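Local coordinates for protein transglutaminase-like enzymes, putative cysteine protease (Cytophaga hutchinsonii, PDB 3ISR) that is a putative cysteine protease of the transglutaminase-like superfamily that may cleave peptide bonds, its substrate being unknown, at residues F30-H35 / F80-T85. Numbering follows the deposited sequence.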
loop_
_atom_site.group_PDB
_atom_site.type_symbol
_atom_site.label_atom_id
_atom_site.label_comp_id
_atom_site.label_asym_id
_atom_site.label_seq_id
_atom_site.Cartn_x
_atom_site.Cartn_y
_atom_site.Cartn_z
ATOM N N PHE B 30 -3.635 20.346 -22.062
ATOM C CA PHE B 30 -4.382 19.092 -22.165
ATOM C C PHE B 30 -3.756 18.232 -23.233
ATOM O O PHE B 30 -3.345 18.729 -24.287
ATOM C CB PHE B 30 -5.832 19.366 -22.583
ATOM C CG PHE B 30 -6.618 20.124 -21.571
ATOM C CD1 PHE B 30 -7.509 19.464 -20.734
ATOM C CD2 PHE B 30 -6.477 21.502 -21.453
ATOM C CE1 PHE B 30 -8.256 20.176 -19.793
ATOM C CE2 PHE B 30 -7.208 22.212 -20.517
ATOM C CZ PHE B 30 -8.095 21.541 -19.679
ATOM N N ILE B 31 -3.678 16.939 -22.963
ATOM C CA ILE B 31 -3.378 15.982 -24.008
ATOM C C ILE B 31 -4.540 15.025 -23.997
ATOM O O ILE B 31 -4.770 14.324 -22.996
ATOM C CB ILE B 31 -2.089 15.185 -23.755
ATOM C CG1 ILE B 31 -0.906 16.135 -23.550
ATOM C CG2 ILE B 31 -1.820 14.229 -24.948
ATOM C CD1 ILE B 31 0.406 15.399 -23.205
ATOM N N PHE B 32 -5.268 15.006 -25.107
ATOM C CA PHE B 32 -6.457 14.196 -25.217
ATOM C C PHE B 32 -6.223 12.960 -26.072
ATOM O O PHE B 32 -5.369 12.954 -26.953
ATOM C CB PHE B 32 -7.589 15.008 -25.856
ATOM C CG PHE B 32 -8.109 16.116 -24.995
ATOM C CD1 PHE B 32 -8.780 15.839 -23.815
ATOM C CD2 PHE B 32 -7.961 17.441 -25.392
ATOM C CE1 PHE B 32 -9.284 16.864 -23.027
ATOM C CE2 PHE B 32 -8.465 18.474 -24.614
ATOM C CZ PHE B 32 -9.124 18.183 -23.427
ATOM N N ASN B 33 -7.016 11.921 -25.822
ATOM C CA ASN B 33 -6.992 10.751 -26.679
ATOM C C ASN B 33 -8.404 10.320 -27.011
ATOM O O ASN B 33 -8.972 9.466 -26.306
ATOM C CB ASN B 33 -6.233 9.610 -26.009
ATOM C CG ASN B 33 -5.993 8.456 -26.941
ATOM O OD1 ASN B 33 -5.886 8.624 -28.176
ATOM N ND2 ASN B 33 -5.907 7.272 -26.369
ATOM N N VAL B 34 -8.971 10.934 -28.062
ATOM C CA VAL B 34 -10.364 10.694 -28.454
ATOM C C VAL B 34 -10.559 10.210 -29.898
ATOM O O VAL B 34 -11.598 9.626 -30.212
ATOM C CB VAL B 34 -11.298 11.938 -28.170
ATOM C CG1 VAL B 34 -11.217 12.356 -26.698
ATOM C CG2 VAL B 34 -10.955 13.110 -29.083
ATOM N N HIS B 35 -9.577 10.465 -30.769
ATOM C CA HIS B 35 -9.609 10.024 -32.167
ATOM C C HIS B 35 -9.596 8.506 -32.331
ATOM O O HIS B 35 -8.869 7.798 -31.611
ATOM C CB HIS B 35 -8.383 10.556 -32.890
ATOM C CG HIS B 35 -8.468 12.006 -33.226
ATOM N ND1 HIS B 35 -8.317 12.994 -32.276
ATOM C CD2 HIS B 35 -8.704 12.637 -34.400
ATOM C CE1 HIS B 35 -8.457 14.175 -32.856
ATOM N NE2 HIS B 35 -8.693 13.984 -34.143
ATOM N N PHE B 80 -13.917 25.693 -22.215
ATOM C CA PHE B 80 -13.932 25.315 -23.636
ATOM C C PHE B 80 -14.607 23.959 -23.800
ATOM O O PHE B 80 -14.699 23.203 -22.844
ATOM C CB PHE B 80 -12.518 25.293 -24.238
ATOM C CG PHE B 80 -11.677 24.119 -23.781
ATOM C CD1 PHE B 80 -11.602 22.956 -24.549
ATOM C CD2 PHE B 80 -10.970 24.178 -22.585
ATOM C CE1 PHE B 80 -10.830 21.868 -24.143
ATOM C CE2 PHE B 80 -10.202 23.081 -22.153
ATOM C CZ PHE B 80 -10.135 21.928 -22.941
ATOM N N SER B 81 -15.091 23.685 -25.006
ATOM C CA SER B 81 -15.664 22.384 -25.362
ATOM C C SER B 81 -14.942 21.823 -26.572
ATOM O O SER B 81 -14.476 22.573 -27.434
ATOM C CB SER B 81 -17.151 22.506 -25.698
ATOM O OG SER B 81 -17.863 22.995 -24.583
HETATM N N MSE B 82 -14.843 20.502 -26.625
HETATM C CA MSE B 82 -14.232 19.829 -27.753
HETATM C C MSE B 82 -15.185 18.753 -28.211
HETATM O O MSE B 82 -15.676 17.973 -27.395
HETATM C CB MSE B 82 -12.906 19.191 -27.338
HETATM C CG MSE B 82 -12.192 18.541 -28.505
HETATM SE SE MSE B 82 -10.508 17.752 -27.936
HETATM C CE MSE B 82 -11.247 16.339 -26.774
ATOM N N SER B 83 -15.447 18.708 -29.510
ATOM C CA SER B 83 -16.381 17.742 -30.078
ATOM C C SER B 83 -15.685 16.933 -31.165
ATOM O O SER B 83 -15.050 17.516 -32.040
ATOM C CB SER B 83 -17.581 18.489 -30.671
ATOM O OG SER B 83 -18.421 17.601 -31.382
ATOM N N TYR B 84 -15.800 15.603 -31.099
ATOM C CA TYR B 84 -15.211 14.696 -32.092
ATOM C C TYR B 84 -16.292 13.805 -32.675
ATOM O O TYR B 84 -17.070 13.192 -31.928
ATOM C CB TYR B 84 -14.088 13.827 -31.468
ATOM C CG TYR B 84 -13.503 12.804 -32.428
ATOM C CD1 TYR B 84 -12.651 13.193 -33.457
ATOM C CD2 TYR B 84 -13.821 11.447 -32.317
ATOM C CE1 TYR B 84 -12.114 12.256 -34.356
ATOM C CE2 TYR B 84 -13.298 10.511 -33.210
ATOM C CZ TYR B 84 -12.444 10.925 -34.219
ATOM O OH TYR B 84 -11.898 10.012 -35.094
ATOM N N THR B 85 -16.333 13.723 -34.007
ATOM C CA THR B 85 -17.298 12.883 -34.707
ATOM C C THR B 85 -16.608 12.142 -35.853
ATOM O O THR B 85 -15.767 12.717 -36.546
ATOM C CB THR B 85 -18.466 13.760 -35.260
ATOM O OG1 THR B 85 -19.048 14.497 -34.177
ATOM C CG2 THR B 85 -19.540 12.912 -35.913
#
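Phe-80 points the edge of its ring at the face of Phe-30, an edge-to-face (T-shaped) pair with planes at 78° and centroids 5.0 Å apart; its CZ sits over the centre of the Phe-30 ring. The rim of Phe-80 also meets that of Phe-32, CZ to CZ at 3.9 Å, so one phenylalanine wedges against two residues of the facing strand. Tyr-22 meets the rings of both Phe-30 and Phe-80 at this end of the buried contact.

Selenomethionine Met-82 supplies the Met-aromatic contact. With CG anti to the backbone N (chi1 -177°), its chain extends across the gap and then bends at chi3, laying methyl CE over one face of Phe-32, 3.8 Å from the ring centroid, in a CH-pi contact. The selenium approaches the same ring obliquely, 3.6 Å from Phe-32 CD2. Beyond it, Val-34 CG2 is shared by Met-82 CE and Tyr-84 CB, each at 4.0 Å.

At the other end, where the backbones draw closer, Tyr-84 runs alongside Val-34 in the opposing direction, with Val-34 C and His-35 CA over one face of its ring. His-35 CA is 4.0 Å from the Tyr-84 centroid, while the imidazole lies oblique to the phenol, CD2 coming within 3.4 Å of Tyr-84 CE1. The phenol hydroxyl is fixed by hydrogen bonds with Glu-47 OE1 and Ala-36 N, and Val-34 O by one with Tyr-205 OH.

The axes of segments 30-32 and 80-85 approach to 11.7 Å and run 17° from parallel, and the strands belong to different antiparallel sheets. Such face-to-face packing through interlocking apolar side chains is characteristic of a beta-sandwich core, here within the bacterial transglutaminase N-terminal domain.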